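Local coordinates for protein heme oxygenase (Chlamydomonas reinhardtii, PDB 4RAJ) that probably catalyses the oxygen-dependent opening of heme to biliverdin, with release of iron and carbon monoxide, at residues K123-H128 with L141-T146; A70-L75 with V88-L93; K26-I31 with A216-N221; K55-F60 with P97-D102. One frame throughout, in Å; residues are numbered along the deposited sequence.

How the interactions relate
All four contacts lie in a single all-helical domain, but at different depths. Interactions 1 and 4 are buried; interactions 2 and 3 reach partly to the surface. The sole cross-segment hydrogen bond of interaction 1 joins a tyrosine to a histidine in an aromatic cluster, whereas interaction 4 is mainly van der Waals packing round a phenylalanine. Interaction 2 pairs leucine packing with a salt bridge toward solvent, and interaction 3 sets a serine and an isoleucine against a phenylalanine. Helix 50-76 serves both 2 and 4. Interaction 1 is central, touching 2 through Val144 on Leu71 and 3 through Tyr125 on His220. Interactions 3 and 4 meet where Asn221 touches Phe60.

Interaction 1. Residues K123-H128 with L141-T146; sequences KDYEAH and LAHVYT
Tyr125 sends its ring out with CG anti to the backbone N (chi1 -166°), while His143 holds CG anti to its carbonyl carbon (chi1 -64°), and the two side chains advance from opposite directions until their polar atoms meet. Tyr125 OH and His143 ND1 share a hydrogen bond of 2.8 Å in which either could be the donor. ND1 lies at the edge of the phenol, near its plane, and Tyr125 CE1 comes to the imidazole edge, 3.5 Å from His143 CE1. With the planes turned by 31°, rim faces rim and neither ring covers the other. His128 crosses His143 at about a right angle and brings its CD2 to within 3.9 Å of His143 CE1. Beyond the pair, Glu213 OE1 is hydrogen-bonded to NE2 of both His128 and His143, so both nitrogens of the His143 imidazole are engaged; Gln147 NE2 is a second partner of Tyr125 OH. A phenylalanine in place of Tyr125 would probably leave His143 ND1 and Gln147 NE2 without their shared mate. The result is a buried aromatic cluster, tied by polar bonds, between helices 120-135 and 140-151 of the heme oxygenase fold.

Interaction 2. Residues A70-L75 with V88-L93; sequences ALDEAL and VLKGGL
Lys90 meets Asp72 at a slant and runs past Leu75 in the opposite direction, so one long side chain serves a charge and a methyl group at once. Bends at chi2 (-65°) and chi3 (-59°) fold its chain back and carry the ammonium group to the carboxylate. Lys90 NZ donates to Asp72 OD1 at 3.0 Å in a salt bridge. It arrives on the syn side of OD1 but 33° out of the carboxylate plane, and OD2 of Asp72 stays 3.9 Å from NZ, so the grip is one-armed. Tyr94 OH is also hydrogen-bonded to Asp72 OD1 and is its strongest polar partner, which makes the lysine the second hold on that oxygen. Lower on the same chain, Lys90 CD lies 3.8 Å from Leu75 CD1, its methylenes lying alongside the leucine while its charged end reaches Asp72. Deeper in, Leu71 and Leu89 both point into the interface and meet methyl to methyl, Leu71 CD2 being 4.2 Å from Leu89 CD1. The contact is thus graded, from two buried leucines inside to an exposed lysine on the solvent side. Lys90 is the first residue to leave helical geometry after helix 86-89, and the bridge therefore ties that helix end to the side of helix 50-76. Val82 of helix 80-84 packs on Leu71, Leu75 and Leu89, while Val144 of helix 140-151 packs on both Leu71 and Leu89.

Interaction 3. Residues K26-I31 with A216-N221; sequences KASRKI and AAFGHN
Ser28 OG, 4.0 Å from Phe218 CE2, is hydrogen-bonded to His214 NE2 and to Leu24 O, with a weak further bond to Ser25 O. The hydroxyl is thus occupied with residues beside the contact, and it is the serine's carbon that packs: Ser28 CB lies 3.8 Å from Phe218 CE2, at an oblique angle to the ring. Three residues on, Ile31 runs antiparallel alongside the base of the same phenylalanine. Ile31 turns CG1 anti to its backbone N (chi1 -166°), which places CG2 between N and the carbonyl carbon and lays both branches against the phenylalanine. CG1 of Ile31 sits 3.8 Å from Phe218 CB, and CG2 makes an off-centre CH-pi contact, 4.3 Å from the Phe218 ring centroid and 29° off its normal. His214 also meets the Phe218 ring edge-to-face. A bound polyether, probably from the crystallisation liquor, comes within about 3 Å of the Phe218 side chain and accepts a hydrogen bond from Asn221 ND2, in a pocket beside helix 29-47 that may be the family's heme site. Across the segments the hold is dispersion and CH-pi contact; the serine's polar bonds go outside them.

Interaction 4. Residues K55-F60 with P97-D102; sequences KALGCF and PGFKQD
Helices 50-76 and 96-107 pack as an antiparallel pair, the axes of their segments 9.4 Å apart and their directions 158° apart, with Leu57 and Phe99 the closest pair of backbones. All four touching side chains, Leu57, Phe60, Phe99 and Asp102, keep CG anti to the carbonyl carbon. In Phe99 this conformation (chi1 -85°), with the ring turned crosswise by chi2 of 87°, carries the ring against the other helix. CD2 of Phe99 comes obliquely to Leu57 O at 3.5 Å, and CE2 touches Leu57 CD2 at 3.8 Å, the two side chains crossing at about a right angle. One face of the Phe99 ring is covered near its rim by the backbone C of Phe60, 4.1 Å above the plane. Phe60 CB also packs on Phe99 CE2 at 3.8 Å, but its own ring leads away to Asn221 and Ile225 and lines the pocket that holds a polyether. An alanine in place of Phe99 would probably open a gap beside Leu57 CD2 and Phe60 CB and weaken the hold between the helices. Asp102 turns its carboxylate to the backbone amides of Ala175 and Ala176, while its CB lies 3.9 Å from Leu57 CD1.

Interaction 1. Residues K123-H128 with L141-T146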
loop_
_atom_site.group_PDB
_atom_site.type_symbol
_atom_site.label_atom_id
_atom_site.label_comp_id
_atom_site.label_asym_id
_atom_site.label_seq_id
_atom_site.Cartn_x
_atom_site.Cartn_y
_atom_site.Cartn_z
ATOM N N LYS A 123 -4.810 4.054 -12.965
ATOM C CA LYS A 123 -5.297 3.009 -13.868
ATOM C C LYS A 123 -4.157 2.131 -14.373
ATOM O O LYS A 123 -4.304 0.907 -14.486
ATOM C CB LYS A 123 -6.066 3.635 -15.039
ATOM C CG LYS A 123 -7.380 4.280 -14.587
ATOM C CD LYS A 123 -8.237 4.800 -15.745
ATOM C CE LYS A 123 -7.689 6.079 -16.331
ATOM N NZ LYS A 123 -8.599 6.599 -17.393
ATOM N N ASP A 124 -3.015 2.749 -14.653
ATOM C CA ASP A 124 -1.841 2.008 -15.095
ATOM C C ASP A 124 -1.355 1.027 -14.019
ATOM O O ASP A 124 -0.958 -0.091 -14.324
ATOM C CB ASP A 124 -0.705 2.974 -15.485
ATOM C CG ASP A 124 -0.978 3.717 -16.805
ATOM O OD1 ASP A 124 -1.867 3.301 -17.575
ATOM O OD2 ASP A 124 -0.297 4.728 -17.068
ATOM N N TYR A 125 -1.372 1.446 -12.757
ATOM C CA TYR A 125 -0.928 0.563 -11.680
ATOM C C TYR A 125 -1.944 -0.554 -11.483
ATOM O O TYR A 125 -1.568 -1.719 -11.317
ATOM C CB TYR A 125 -0.723 1.355 -10.375
ATOM C CG TYR A 125 0.053 0.620 -9.286
ATOM C CD1 TYR A 125 0.816 -0.513 -9.566
ATOM C CD2 TYR A 125 0.015 1.072 -7.976
ATOM C CE1 TYR A 125 1.523 -1.182 -8.556
ATOM C CE2 TYR A 125 0.708 0.417 -6.966
ATOM C CZ TYR A 125 1.462 -0.704 -7.256
ATOM O OH TYR A 125 2.141 -1.326 -6.225
ATOM N N GLU A 126 -3.233 -0.203 -11.510
ATOM C CA GLU A 126 -4.287 -1.218 -11.418
ATOM C C GLU A 126 -4.129 -2.302 -12.487
ATOM O O GLU A 126 -4.276 -3.494 -12.209
ATOM C CB GLU A 126 -5.660 -0.574 -11.555
ATOM C CG GLU A 126 -6.106 0.255 -10.352
ATOM C CD GLU A 126 -7.447 0.909 -10.608
ATOM O OE1 GLU A 126 -7.680 1.334 -11.761
ATOM O OE2 GLU A 126 -8.274 0.973 -9.678
ATOM N N ALA A 127 -3.831 -1.874 -13.707
ATOM C CA ALA A 127 -3.657 -2.788 -14.832
ATOM C C ALA A 127 -2.430 -3.663 -14.627
ATOM O O ALA A 127 -2.461 -4.871 -14.889
ATOM C CB ALA A 127 -3.546 -2.007 -16.129
ATOM N N HIS A 128 -1.360 -3.051 -14.132
ATOM C CA HIS A 128 -0.117 -3.770 -13.890
ATOM C C HIS A 128 -0.298 -4.856 -12.833
ATOM O O HIS A 128 0.170 -5.980 -13.001
ATOM C CB HIS A 128 0.986 -2.807 -13.458
ATOM C CG HIS A 128 2.303 -3.478 -13.229
ATOM N ND1 HIS A 128 2.986 -4.129 -14.233
ATOM C CD2 HIS A 128 3.053 -3.615 -12.112
ATOM C CE1 HIS A 128 4.107 -4.633 -13.744
ATOM N NE2 HIS A 128 4.174 -4.330 -12.461
ATOM N N LEU A 141 4.260 -10.267 -4.348
ATOM C CA LEU A 141 4.808 -10.252 -2.992
ATOM C C LEU A 141 5.792 -9.106 -2.798
ATOM O O LEU A 141 5.954 -8.609 -1.682
ATOM C CB LEU A 141 5.464 -11.605 -2.659
ATOM C CG LEU A 141 4.551 -12.838 -2.606
ATOM C CD1 LEU A 141 5.393 -14.114 -2.547
ATOM C CD2 LEU A 141 3.596 -12.794 -1.418
ATOM N N ALA A 142 6.422 -8.659 -3.890
ATOM C CA ALA A 142 7.279 -7.488 -3.847
ATOM C C ALA A 142 6.450 -6.247 -3.599
ATOM O O ALA A 142 6.910 -5.311 -2.941
ATOM C CB ALA A 142 8.078 -7.348 -5.158
ATOM N N HIS A 143 5.230 -6.226 -4.125
ATOM C CA HIS A 143 4.373 -5.078 -3.883
ATOM C C HIS A 143 3.748 -5.083 -2.496
ATOM O O HIS A 143 3.491 -4.016 -1.928
ATOM C CB HIS A 143 3.283 -4.953 -4.945
ATOM C CG HIS A 143 3.811 -4.695 -6.318
ATOM N ND1 HIS A 143 3.324 -3.679 -7.109
ATOM C CD2 HIS A 143 4.657 -5.404 -7.101
ATOM C CE1 HIS A 143 3.954 -3.688 -8.269
ATOM N NE2 HIS A 143 4.752 -4.741 -8.299
ATOM N N VAL A 144 3.510 -6.267 -1.958
ATOM C CA VAL A 144 3.126 -6.383 -0.558
ATOM C C VAL A 144 4.240 -5.827 0.319
ATOM O O VAL A 144 3.989 -5.065 1.253
ATOM C CB VAL A 144 2.853 -7.846 -0.163
ATOM C CG1 VAL A 144 2.625 -7.965 1.355
ATOM C CG2 VAL A 144 1.661 -8.383 -0.932
ATOM N N TYR A 145 5.479 -6.202 -0.000
ATOM C CA TYR A 145 6.626 -5.777 0.797
ATOM C C TYR A 145 6.695 -4.254 0.870
ATOM O O TYR A 145 6.898 -3.677 1.946
ATOM C CB TYR A 145 7.940 -6.354 0.227
ATOM C CG TYR A 145 9.165 -5.885 0.981
ATOM C CD1 TYR A 145 9.381 -6.276 2.295
ATOM C CD2 TYR A 145 10.113 -5.065 0.380
ATOM C CE1 TYR A 145 10.497 -5.851 3.002
ATOM C CE2 TYR A 145 11.243 -4.637 1.081
ATOM C CZ TYR A 145 11.425 -5.036 2.394
ATOM O OH TYR A 145 12.531 -4.624 3.108
ATOM N N THR A 146 6.466 -3.613 -0.273
ATOM C CA THR A 146 6.529 -2.166 -0.404
ATOM C C THR A 146 5.338 -1.429 0.204
ATOM O O THR A 146 5.513 -0.466 0.947
ATOM C CB THR A 146 6.610 -1.758 -1.881
ATOM O OG1 THR A 146 7.671 -2.488 -2.529
ATOM C CG2 THR A 146 6.856 -0.258 -2.015
#

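Interaction 2. Residues A70-L75 with V88-L93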
loop_
_atom_site.group_PDB
_atom_site.type_symbol
_atom_site.label_atom_id
_atom_site.label_comp_id
_atom_site.label_asym_id
_atom_site.label_seq_id
_atom_site.Cartn_x
_atom_site.Cartn_y
_atom_site.Cartn_z
ATOM N N ALA A 70 -5.801 -9.150 -6.614
ATOM C CA ALA A 70 -4.850 -9.947 -7.377
ATOM C C ALA A 70 -4.296 -11.075 -6.505
ATOM O O ALA A 70 -4.188 -12.220 -6.954
ATOM C CB ALA A 70 -3.712 -9.068 -7.910
ATOM N N LEU A 71 -3.944 -10.746 -5.267
ATOM C CA LEU A 71 -3.465 -11.747 -4.322
ATOM C C LEU A 71 -4.529 -12.801 -4.033
ATOM O O LEU A 71 -4.231 -14.002 -3.952
ATOM C CB LEU A 71 -3.039 -11.103 -3.003
ATOM C CG LEU A 71 -1.771 -10.244 -3.015
ATOM C CD1 LEU A 71 -1.747 -9.324 -1.789
ATOM C CD2 LEU A 71 -0.530 -11.121 -3.062
ATOM N N ASP A 72 -5.767 -12.349 -3.847
ATOM C CA ASP A 72 -6.863 -13.274 -3.540
ATOM C C ASP A 72 -7.098 -14.237 -4.693
ATOM O O ASP A 72 -7.415 -15.410 -4.484
ATOM C CB ASP A 72 -8.147 -12.506 -3.222
ATOM C CG ASP A 72 -8.133 -11.892 -1.829
ATOM O OD1 ASP A 72 -7.244 -12.238 -1.015
ATOM O OD2 ASP A 72 -9.025 -11.070 -1.546
ATOM N N GLU A 73 -6.943 -13.724 -5.909
ATOM C CA GLU A 73 -7.039 -14.528 -7.117
ATOM C C GLU A 73 -5.937 -15.582 -7.175
ATOM O O GLU A 73 -6.184 -16.727 -7.569
ATOM C CB GLU A 73 -6.966 -13.638 -8.357
ATOM C CG GLU A 73 -7.469 -14.311 -9.618
ATOM C CD GLU A 73 -8.948 -14.629 -9.538
ATOM O OE1 GLU A 73 -9.760 -13.767 -9.939
ATOM O OE2 GLU A 73 -9.299 -15.734 -9.067
ATOM N N ALA A 74 -4.719 -15.189 -6.801
ATOM C CA ALA A 74 -3.596 -16.124 -6.773
ATOM C C ALA A 74 -3.817 -17.195 -5.699
ATOM O O ALA A 74 -3.548 -18.375 -5.940
ATOM C CB ALA A 74 -2.271 -15.387 -6.539
ATOM N N LEU A 75 -4.316 -16.792 -4.529
ATOM C CA LEU A 75 -4.610 -17.755 -3.469
ATOM C C LEU A 75 -5.698 -18.730 -3.893
ATOM O O LEU A 75 -5.625 -19.928 -3.610
ATOM C CB LEU A 75 -5.026 -17.050 -2.188
ATOM C CG LEU A 75 -3.929 -16.319 -1.421
ATOM C CD1 LEU A 75 -4.564 -15.504 -0.306
ATOM C CD2 LEU A 75 -2.902 -17.302 -0.862
ATOM N N VAL A 88 0.390 -15.043 6.643
ATOM C CA VAL A 88 0.885 -13.693 6.913
ATOM C C VAL A 88 0.088 -12.643 6.118
ATOM O O VAL A 88 -0.035 -11.493 6.537
ATOM C CB VAL A 88 2.415 -13.561 6.607
ATOM C CG1 VAL A 88 3.231 -14.492 7.512
ATOM C CG2 VAL A 88 2.731 -13.845 5.148
ATOM N N LEU A 89 -0.492 -13.048 4.993
ATOM C CA LEU A 89 -1.296 -12.126 4.185
ATOM C C LEU A 89 -2.704 -11.923 4.733
ATOM O O LEU A 89 -3.225 -10.807 4.757
ATOM C CB LEU A 89 -1.399 -12.630 2.738
ATOM C CG LEU A 89 -0.140 -12.591 1.886
ATOM C CD1 LEU A 89 -0.387 -13.294 0.547
ATOM C CD2 LEU A 89 0.285 -11.157 1.655
ATOM N N LYS A 90 -3.322 -13.017 5.159
ATOM C CA LYS A 90 -4.729 -13.002 5.507
ATOM C C LYS A 90 -4.942 -12.824 7.004
ATOM O O LYS A 90 -6.040 -13.042 7.494
ATOM C CB LYS A 90 -5.401 -14.291 5.026
ATOM C CG LYS A 90 -5.177 -14.589 3.538
ATOM C CD LYS A 90 -5.831 -13.549 2.641
ATOM C CE LYS A 90 -7.324 -13.474 2.874
ATOM N NZ LYS A 90 -7.982 -12.586 1.879
ATOM N N GLY A 91 -3.902 -12.415 7.726
ATOM C CA GLY A 91 -4.002 -12.327 9.177
ATOM C C GLY A 91 -4.017 -10.916 9.733
ATOM O O GLY A 91 -3.742 -10.704 10.916
ATOM N N GLY A 92 -4.342 -9.947 8.886
ATOM C CA GLY A 92 -4.439 -8.559 9.307
ATOM C C GLY A 92 -3.678 -7.558 8.449
ATOM O O GLY A 92 -3.825 -6.349 8.624
ATOM N N LEU A 93 -2.848 -8.038 7.532
ATOM C CA LEU A 93 -2.080 -7.127 6.705
ATOM C C LEU A 93 -2.947 -6.293 5.773
ATOM O O LEU A 93 -2.604 -5.142 5.481
ATOM C CB LEU A 93 -1.061 -7.888 5.854
ATOM C CG LEU A 93 0.423 -7.957 6.220
ATOM C CD1 LEU A 93 1.201 -8.462 5.012
ATOM C CD2 LEU A 93 0.990 -6.636 6.705
#

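Interaction 3. Residues K26-I31 with A216-N221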
loop_
_atom_site.group_PDB
_atom_site.type_symbol
_atom_site.label_atom_id
_atom_site.label_comp_id
_atom_site.label_asym_id
_atom_site.label_seq_id
_atom_site.Cartn_x
_atom_site.Cartn_y
_atom_site.Cartn_z
ATOM N N LYS A 26 18.198 -1.343 0.145
ATOM C CA LYS A 26 19.366 -0.600 -0.336
ATOM C C LYS A 26 19.129 -0.016 -1.720
ATOM O O LYS A 26 19.506 1.122 -1.999
ATOM C CB LYS A 26 20.618 -1.486 -0.377
ATOM C CG LYS A 26 21.246 -1.748 0.978
ATOM C CD LYS A 26 22.704 -2.179 0.840
ATOM C CE LYS A 26 22.840 -3.448 0.019
ATOM N NZ LYS A 26 24.259 -3.878 -0.109
ATOM N N ALA A 27 18.527 -0.803 -2.602
ATOM C CA ALA A 27 18.298 -0.340 -3.962
ATOM C C ALA A 27 17.263 0.786 -4.010
ATOM O O ALA A 27 17.341 1.664 -4.869
ATOM C CB ALA A 27 17.867 -1.487 -4.842
ATOM N N SER A 28 16.303 0.769 -3.087
ATOM C CA SER A 28 15.221 1.756 -3.124
ATOM C C SER A 28 15.489 3.002 -2.285
ATOM O O SER A 28 14.616 3.862 -2.160
ATOM C CB SER A 28 13.900 1.124 -2.673
ATOM O OG SER A 28 13.956 0.710 -1.316
ATOM N N ARG A 29 16.694 3.109 -1.730
ATOM C CA ARG A 29 17.023 4.202 -0.820
ATOM C C ARG A 29 16.755 5.583 -1.430
ATOM O O ARG A 29 16.109 6.423 -0.803
ATOM C CB ARG A 29 18.481 4.106 -0.374
ATOM C CG ARG A 29 18.842 5.073 0.745
ATOM C CD ARG A 29 20.349 5.200 0.922
ATOM N NE ARG A 29 20.978 5.885 -0.206
ATOM C CZ ARG A 29 21.055 7.207 -0.333
ATOM N NH1 ARG A 29 20.540 7.998 0.599
ATOM N NH2 ARG A 29 21.647 7.740 -1.395
ATOM N N LYS A 30 17.223 5.806 -2.654
ATOM C CA LYS A 30 17.086 7.108 -3.303
ATOM C C LYS A 30 15.637 7.460 -3.684
ATOM O O LYS A 30 15.213 8.607 -3.528
ATOM C CB LYS A 30 17.976 7.176 -4.546
ATOM C CG LYS A 30 19.435 7.493 -4.243
ATOM C CD LYS A 30 20.196 7.865 -5.512
ATOM C CE LYS A 30 20.365 6.666 -6.439
ATOM N NZ LYS A 30 21.535 6.812 -7.355
ATOM N N ILE A 31 14.884 6.491 -4.191
ATOM C CA ILE A 31 13.507 6.757 -4.586
ATOM C C ILE A 31 12.617 6.839 -3.336
ATOM O O ILE A 31 11.603 7.534 -3.344
ATOM C CB ILE A 31 12.977 5.685 -5.587
ATOM C CG1 ILE A 31 11.680 6.150 -6.255
ATOM C CG2 ILE A 31 12.827 4.320 -4.924
ATOM C CD1 ILE A 31 11.842 7.427 -7.042
ATOM N N ALA A 216 9.291 -0.480 -8.758
ATOM C CA ALA A 216 8.140 -0.068 -9.565
ATOM C C ALA A 216 7.002 0.420 -8.677
ATOM O O ALA A 216 6.262 1.329 -9.057
ATOM C CB ALA A 216 7.651 -1.212 -10.458
ATOM N N ALA A 217 6.861 -0.186 -7.501
ATOM C CA ALA A 217 5.802 0.226 -6.578
ATOM C C ALA A 217 6.025 1.663 -6.129
ATOM O O ALA A 217 5.079 2.449 -6.075
ATOM C CB ALA A 217 5.733 -0.718 -5.380
ATOM N N PHE A 218 7.271 2.024 -5.824
ATOM C CA PHE A 218 7.581 3.423 -5.512
ATOM C C PHE A 218 7.249 4.313 -6.704
ATOM O O PHE A 218 6.654 5.382 -6.560
ATOM C CB PHE A 218 9.055 3.607 -5.139
ATOM C CG PHE A 218 9.391 3.174 -3.749
ATOM C CD1 PHE A 218 9.258 4.057 -2.684
ATOM C CD2 PHE A 218 9.858 1.892 -3.500
ATOM C CE1 PHE A 218 9.576 3.666 -1.393
ATOM C CE2 PHE A 218 10.173 1.491 -2.208
ATOM C CZ PHE A 218 10.027 2.379 -1.155
ATOM N N GLY A 219 7.655 3.871 -7.887
ATOM C CA GLY A 219 7.427 4.650 -9.091
ATOM C C GLY A 219 5.953 4.908 -9.342
ATOM O O GLY A 219 5.549 6.044 -9.651
ATOM N N HIS A 220 5.148 3.854 -9.211
ATOM C CA HIS A 220 3.708 3.974 -9.396
ATOM C C HIS A 220 3.107 4.906 -8.347
ATOM O O HIS A 220 2.269 5.754 -8.660
ATOM C CB HIS A 220 3.046 2.599 -9.335
ATOM C CG HIS A 220 3.205 1.795 -10.590
ATOM N ND1 HIS A 220 2.556 2.116 -11.763
ATOM C CD2 HIS A 220 3.928 0.678 -10.851
ATOM C CE1 HIS A 220 2.882 1.238 -12.697
ATOM N NE2 HIS A 220 3.709 0.351 -12.168
ATOM N N ASN A 221 3.507 4.712 -7.086
ATOM C CA ASN A 221 2.985 5.524 -6.000
ATOM C C ASN A 221 3.292 6.985 -6.239
ATOM O O ASN A 221 2.443 7.846 -6.047
ATOM C CB ASN A 221 3.566 5.083 -4.650
ATOM C CG ASN A 221 2.864 3.870 -4.086
ATOM O OD1 ASN A 221 2.088 3.220 -4.778
ATOM N ND2 ASN A 221 3.136 3.555 -2.824
#

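Interaction 4. Residues K55-F60 with P97-D102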
loop_
_atom_site.group_PDB
_atom_site.type_symbol
_atom_site.label_atom_id
_atom_site.label_comp_id
_atom_site.label_asym_id
_atom_site.label_seq_id
_atom_site.Cartn_x
_atom_site.Cartn_y
_atom_site.Cartn_z
ATOM N N LYS A 55 -10.115 12.197 -0.101
ATOM C CA LYS A 55 -9.989 11.981 -1.547
ATOM C C LYS A 55 -8.630 11.407 -1.911
ATOM O O LYS A 55 -8.525 10.530 -2.775
ATOM C CB LYS A 55 -10.224 13.275 -2.323
ATOM C CG LYS A 55 -11.676 13.512 -2.617
ATOM C CD LYS A 55 -11.926 14.895 -3.188
ATOM C CE LYS A 55 -12.864 15.673 -2.276
ATOM N NZ LYS A 55 -13.700 16.661 -3.018
ATOM N N ALA A 56 -7.593 11.905 -1.251
ATOM C CA ALA A 56 -6.242 11.403 -1.479
ATOM C C ALA A 56 -6.116 9.956 -0.999
ATOM O O ALA A 56 -5.531 9.126 -1.687
ATOM C CB ALA A 56 -5.216 12.294 -0.791
ATOM N N LEU A 57 -6.678 9.657 0.172
ATOM C CA LEU A 57 -6.755 8.269 0.664
ATOM C C LEU A 57 -7.436 7.361 -0.347
ATOM O O LEU A 57 -7.050 6.199 -0.524
ATOM C CB LEU A 57 -7.525 8.179 1.990
ATOM C CG LEU A 57 -6.886 8.504 3.338
ATOM C CD1 LEU A 57 -7.853 8.129 4.446
ATOM C CD2 LEU A 57 -5.583 7.773 3.538
ATOM N N GLY A 58 -8.471 7.891 -0.991
ATOM C CA GLY A 58 -9.215 7.151 -1.996
ATOM C C GLY A 58 -8.361 6.611 -3.138
ATOM O O GLY A 58 -8.648 5.540 -3.643
ATOM N N CYS A 59 -7.315 7.335 -3.534
ATOM C CA CYS A 59 -6.386 6.834 -4.546
ATOM C C CYS A 59 -5.809 5.513 -4.110
ATOM O O CYS A 59 -5.737 4.553 -4.869
ATOM C CB CYS A 59 -5.245 7.820 -4.795
ATOM S SG CYS A 59 -5.817 9.344 -5.514
ATOM N N PHE A 60 -5.394 5.465 -2.860
ATOM C CA PHE A 60 -4.746 4.270 -2.377
ATOM C C PHE A 60 -5.730 3.215 -1.891
ATOM O O PHE A 60 -5.378 2.033 -1.781
ATOM C CB PHE A 60 -3.718 4.682 -1.328
ATOM C CG PHE A 60 -2.539 5.327 -1.965
ATOM C CD1 PHE A 60 -1.493 4.549 -2.433
ATOM C CD2 PHE A 60 -2.542 6.681 -2.248
ATOM C CE1 PHE A 60 -0.422 5.133 -3.099
ATOM C CE2 PHE A 60 -1.472 7.272 -2.922
ATOM C CZ PHE A 60 -0.416 6.492 -3.344
ATOM N N PRO A 97 -10.253 -2.787 3.230
ATOM C CA PRO A 97 -11.441 -2.473 4.034
ATOM C C PRO A 97 -11.243 -1.290 4.983
ATOM O O PRO A 97 -12.173 -0.499 5.141
ATOM C CB PRO A 97 -11.680 -3.761 4.825
ATOM C CG PRO A 97 -11.097 -4.831 3.968
ATOM C CD PRO A 97 -9.855 -4.200 3.395
ATOM N N GLY A 98 -10.060 -1.170 5.588
ATOM C CA GLY A 98 -9.731 -0.009 6.405
ATOM C C GLY A 98 -9.780 1.314 5.634
ATOM O O GLY A 98 -10.326 2.322 6.114
ATOM N N PHE A 99 -9.216 1.325 4.431
ATOM C CA PHE A 99 -9.308 2.522 3.584
ATOM C C PHE A 99 -10.756 2.854 3.255
ATOM O O PHE A 99 -11.170 4.002 3.292
ATOM C CB PHE A 99 -8.532 2.340 2.271
ATOM C CG PHE A 99 -7.065 2.675 2.377
ATOM C CD1 PHE A 99 -6.157 1.704 2.779
ATOM C CD2 PHE A 99 -6.596 3.952 2.058
ATOM C CE1 PHE A 99 -4.818 1.994 2.870
ATOM C CE2 PHE A 99 -5.266 4.252 2.150
ATOM C CZ PHE A 99 -4.367 3.269 2.557
ATOM N N LYS A 100 -11.534 1.842 2.916
ATOM C CA LYS A 100 -12.921 2.098 2.551
ATOM C C LYS A 100 -13.685 2.670 3.742
ATOM O O LYS A 100 -14.475 3.589 3.582
ATOM C CB LYS A 100 -13.605 0.827 2.044
ATOM C CG LYS A 100 -14.874 1.124 1.250
ATOM C CD LYS A 100 -15.707 -0.129 1.003
ATOM C CE LYS A 100 -16.742 0.138 -0.080
ATOM N NZ LYS A 100 -17.725 -0.976 -0.175
ATOM N N GLN A 101 -13.443 2.138 4.937
ATOM C CA GLN A 101 -14.079 2.675 6.139
ATOM C C GLN A 101 -13.775 4.159 6.334
ATOM O O GLN A 101 -14.670 4.959 6.633
ATOM C CB GLN A 101 -13.636 1.886 7.379
ATOM C CG GLN A 101 -14.330 0.551 7.507
ATOM C CD GLN A 101 -13.651 -0.356 8.519
ATOM O OE1 GLN A 101 -13.267 0.084 9.605
ATOM N NE2 GLN A 101 -13.504 -1.631 8.168
ATOM N N ASP A 102 -12.511 4.526 6.175
ATOM C CA ASP A 102 -12.110 5.924 6.334
ATOM C C ASP A 102 -12.750 6.817 5.273
ATOM O O ASP A 102 -13.273 7.890 5.580
ATOM C CB ASP A 102 -10.590 6.057 6.273
ATOM C CG ASP A 102 -9.921 5.591 7.544
ATOM O OD1 ASP A 102 -10.637 5.364 8.560
ATOM O OD2 ASP A 102 -8.673 5.466 7.524
#